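Putative fimbriae assembly chaperone (Salmonella typhimurium, PDB 2CO7) probably acts as a periplasmic chaperone that folds fimbrial subunits and holds them ready for assembly into Saf fimbriae. Local coordinates at residues 57-62 with 91-96. Numbering follows the deposited sequence.
Sequences APFLVM and TLQWVC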
ATOM      1  N   ALA B  57      17.440   1.854   0.131  1.00 20.46           N
ATOM      2  CA  ALA B  57      17.762   0.423   0.162  1.00 21.02           C
ATOM      3  C   ALA B  57      18.795   0.141  -0.923  1.00 21.09           C
ATOM      4  O   ALA B  57      18.850   0.879  -1.927  1.00 21.58           O
ATOM      5  CB  ALA B  57      16.506  -0.410  -0.085  1.00 21.35           C
ATOM      6  N   PRO B  58      19.642  -0.889  -0.715  1.00 21.12           N
ATOM      7  CA  PRO B  58      20.768  -1.138  -1.621  1.00 21.06           C
ATOM      8  C   PRO B  58      20.296  -1.923  -2.844  1.00 21.48           C
ATOM      9  O   PRO B  58      20.854  -3.001  -3.150  1.00 20.87           O
ATOM     10  CB  PRO B  58      21.707  -1.995  -0.760  1.00 21.76           C
ATOM     11  CG  PRO B  58      20.797  -2.752   0.150  1.00 21.78           C
ATOM     12  CD  PRO B  58      19.612  -1.846   0.417  1.00 21.89           C
ATOM     13  N   PHE B  59      19.247  -1.421  -3.498  1.00 20.83           N
ATOM     14  CA  PHE B  59      18.761  -2.062  -4.722  1.00 21.25           C
ATOM     15  C   PHE B  59      18.500  -1.020  -5.767  1.00 22.38           C
ATOM     16  O   PHE B  59      18.195   0.119  -5.435  1.00 23.42           O
ATOM     17  CB  PHE B  59      17.464  -2.801  -4.480  1.00 22.03           C
ATOM     18  CG  PHE B  59      17.601  -3.990  -3.574  1.00 20.27           C
ATOM     19  CD1 PHE B  59      17.682  -5.276  -4.116  1.00 22.92           C
ATOM     20  CD2 PHE B  59      17.648  -3.824  -2.188  1.00 20.99           C
ATOM     21  CE1 PHE B  59      17.814  -6.406  -3.286  1.00 23.07           C
ATOM     22  CE2 PHE B  59      17.794  -4.944  -1.336  1.00 21.19           C
ATOM     23  CZ  PHE B  59      17.868  -6.237  -1.900  1.00 22.27           C
ATOM     24  N   LEU B  60      18.577  -1.431  -7.029  1.00 23.03           N
ATOM     25  CA  LEU B  60      18.255  -0.557  -8.128  1.00 23.59           C
ATOM     26  C   LEU B  60      17.210  -1.256  -8.972  1.00 23.63           C
ATOM     27  O   LEU B  60      17.242  -2.473  -9.131  1.00 21.82           O
ATOM     28  CB  LEU B  60      19.503  -0.247  -8.936  1.00 24.72           C
ATOM     29  CG  LEU B  60      20.307   1.034  -8.650  1.00 27.13           C
ATOM     30  CD1 LEU B  60      20.096   1.603  -7.294  1.00 31.64           C
ATOM     31  CD2 LEU B  60      21.823   0.842  -8.923  1.00 25.51           C
ATOM     32  N   VAL B  61      16.246  -0.482  -9.448  1.00 23.32           N
ATOM     33  CA  VAL B  61      15.262  -0.984 -10.395  1.00 24.01           C
ATOM     34  C   VAL B  61      15.525  -0.354 -11.744  1.00 25.27           C
ATOM     35  O   VAL B  61      15.741   0.864 -11.851  1.00 25.09           O
ATOM     36  CB  VAL B  61      13.784  -0.715  -9.961  1.00 24.92           C
ATOM     37  CG1 VAL B  61      12.800  -1.369 -10.975  1.00 25.27           C
ATOM     38  CG2 VAL B  61      13.522  -1.259  -8.603  1.00 25.09           C
ATOM     39  N   MET B  62      15.502  -1.206 -12.770  1.00 25.84           N
ATOM     40  CA  MET B  62      15.817  -0.826 -14.155  0.50 25.68           C
ATOM     41  C   MET B  62      14.677  -1.192 -15.100  1.00 25.43           C
ATOM     42  O   MET B  62      14.300  -2.371 -15.176  1.00 26.42           O
ATOM     43  CB  MET B  62      17.058  -1.573 -14.658  0.50 25.54           C
ATOM     44  CG  MET B  62      18.413  -1.018 -14.220  0.50 25.92           C
ATOM     45  SD  MET B  62      19.714  -2.244 -14.416  0.50 27.74           S
ATOM     46  CE  MET B  62      19.231  -3.341 -13.087  0.50 26.28           C
ATOM     47  N   THR B  91      15.625  -9.552   5.139  1.00 19.72           N
ATOM     48  CA  THR B  91      15.591  -8.105   5.222  1.00 18.99           C
ATOM     49  C   THR B  91      14.530  -7.669   4.234  1.00 20.40           C
ATOM     50  O   THR B  91      14.541  -8.091   3.078  1.00 19.60           O
ATOM     51  CB  THR B  91      16.936  -7.434   4.832  1.00 19.37           C
ATOM     52  OG1 THR B  91      17.960  -7.801   5.767  1.00 19.55           O
ATOM     53  CG2 THR B  91      16.783  -5.891   4.866  1.00 18.98           C
ATOM     54  N   LEU B  92      13.597  -6.857   4.709  1.00 19.36           N
ATOM     55  CA  LEU B  92      12.472  -6.442   3.893  1.00 21.10           C
ATOM     56  C   LEU B  92      12.739  -5.065   3.304  1.00 20.44           C
ATOM     57  O   LEU B  92      13.289  -4.187   3.986  1.00 21.92           O
ATOM     58  CB  LEU B  92      11.193  -6.405   4.741  1.00 20.67           C
ATOM     59  CG  LEU B  92       9.980  -6.120   3.835  1.00 24.44           C
ATOM     60  CD1 LEU B  92       8.789  -7.057   4.115  1.00 28.85           C
ATOM     61  CD2 LEU B  92       9.591  -4.686   3.949  1.00 24.17           C
ATOM     62  N   GLN B  93      12.373  -4.898   2.040  1.00 20.29           N
ATOM     63  CA  GLN B  93      12.332  -3.588   1.375  1.00 20.47           C
ATOM     64  C   GLN B  93      10.940  -3.463   0.706  1.00 19.98           C
ATOM     65  O   GLN B  93      10.131  -4.415   0.711  1.00 19.85           O
ATOM     66  CB  GLN B  93      13.396  -3.557   0.243  1.00 21.41           C
ATOM     67  CG  GLN B  93      14.820  -3.459   0.598  1.00 26.23           C
ATOM     68  CD  GLN B  93      15.457  -4.729   1.143  1.00 20.81           C
ATOM     69  OE1 GLN B  93      16.420  -4.634   1.834  1.00 23.97           O
ATOM     70  NE2 GLN B  93      14.939  -5.908   0.787  1.00 22.74           N
ATOM     71  N   TRP B  94      10.687  -2.314   0.079  1.00 19.60           N
ATOM     72  CA  TRP B  94       9.492  -2.115  -0.705  1.00 19.42           C
ATOM     73  C   TRP B  94       9.883  -1.638  -2.093  1.00 20.30           C
ATOM     74  O   TRP B  94      10.647  -0.686  -2.224  1.00 20.89           O
ATOM     75  CB  TRP B  94       8.631  -1.022  -0.085  1.00 19.65           C
ATOM     76  CG  TRP B  94       8.066  -1.409   1.243  1.00 19.40           C
ATOM     77  CD1 TRP B  94       8.636  -1.189   2.493  1.00 22.03           C
ATOM     78  CD2 TRP B  94       6.858  -2.125   1.469  1.00 20.74           C
ATOM     79  NE1 TRP B  94       7.825  -1.725   3.473  1.00 21.74           N
ATOM     80  CE2 TRP B  94       6.739  -2.313   2.879  1.00 20.89           C
ATOM     81  CE3 TRP B  94       5.879  -2.662   0.623  1.00 19.32           C
ATOM     82  CZ2 TRP B  94       5.634  -2.956   3.464  1.00 23.66           C
ATOM     83  CZ3 TRP B  94       4.748  -3.293   1.219  1.00 22.79           C
ATOM     84  CH2 TRP B  94       4.673  -3.459   2.625  1.00 20.05           C
ATOM     85  N   VAL B  95       9.332  -2.291  -3.104  1.00 19.85           N
ATOM     86  CA  VAL B  95       9.505  -1.866  -4.497  1.00 20.11           C
ATOM     87  C   VAL B  95       8.174  -1.199  -4.886  1.00 20.46           C
ATOM     88  O   VAL B  95       7.129  -1.822  -4.844  1.00 19.26           O
ATOM     89  CB  VAL B  95       9.981  -3.042  -5.433  1.00 21.64           C
ATOM     90  CG1 VAL B  95       8.997  -4.248  -5.479  1.00 20.88           C
ATOM     91  CG2 VAL B  95      10.249  -2.537  -6.842  1.00 22.12           C
ATOM     92  N   CYS B  96       8.269   0.078  -5.264  1.00 20.19           N
ATOM     93  CA  CYS B  96       7.110   0.922  -5.507  1.00 21.69           C
ATOM     94  C   CYS B  96       7.108   1.390  -6.956  1.00 20.87           C
ATOM     95  O   CYS B  96       8.152   1.706  -7.524  1.00 21.09           O
ATOM     96  CB  CYS B  96       7.181   2.136  -4.614  1.00 21.49           C
ATOM     97  SG  CYS B  96       6.957   1.787  -2.855  1.00 24.71           S
TER
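The amide nitrogen of Gln93 is gripped twice: NE2 donates to the backbone carbonyl of Leu128 on strand 116-131 and makes a weak, bent bond to Thr91 O in its own strand, 3.2 Å long with an angle of 124° at the hydrogen. A turn in the side chain at chi2 (75°) swings the amide back along its strand, where it meets the Phe59 ring. Phe59 CE2 lies 3.4 Å from Gln93 CD, and the approach is oblique, the ring and amide planes standing 51° apart. Gln93 OE1 is 3.5 Å from the same CE2, while Gln93 NE2 lies 3.7 Å from that carbon. The Phe59 and Gln93 side chains cross at about a right angle. Closer to the backbone, Ala57, the first residue of the inverse gamma turn centred on Pro58, packs its CB on Gln93 CG at 3.6 Å. Farther along, Val61 CG2 touches Val95 CG2 at 3.9 Å; the latter methyl stands anti to the Val95 backbone N, which sends it toward Val61.

No hydrogen bond joins 57-62 to 91-96. They face each other across the interior of the immunoglobulin-like N-terminal domain, with Val48 of strand 42-50 touching Ala57, Val61 and Gln93, and Tyr23 packed edge-to-face with Phe59. Trp94 points away from 57-62 and meets an aromatic side chain of the other protein's chain edge-to-face. The interior contact therefore rests on van der Waals packing; the bond to Leu128 O, with a weak one to Thr91 O, satisfies the amide nitrogen of Gln93, which probably lowers the cost of burying it against the ring.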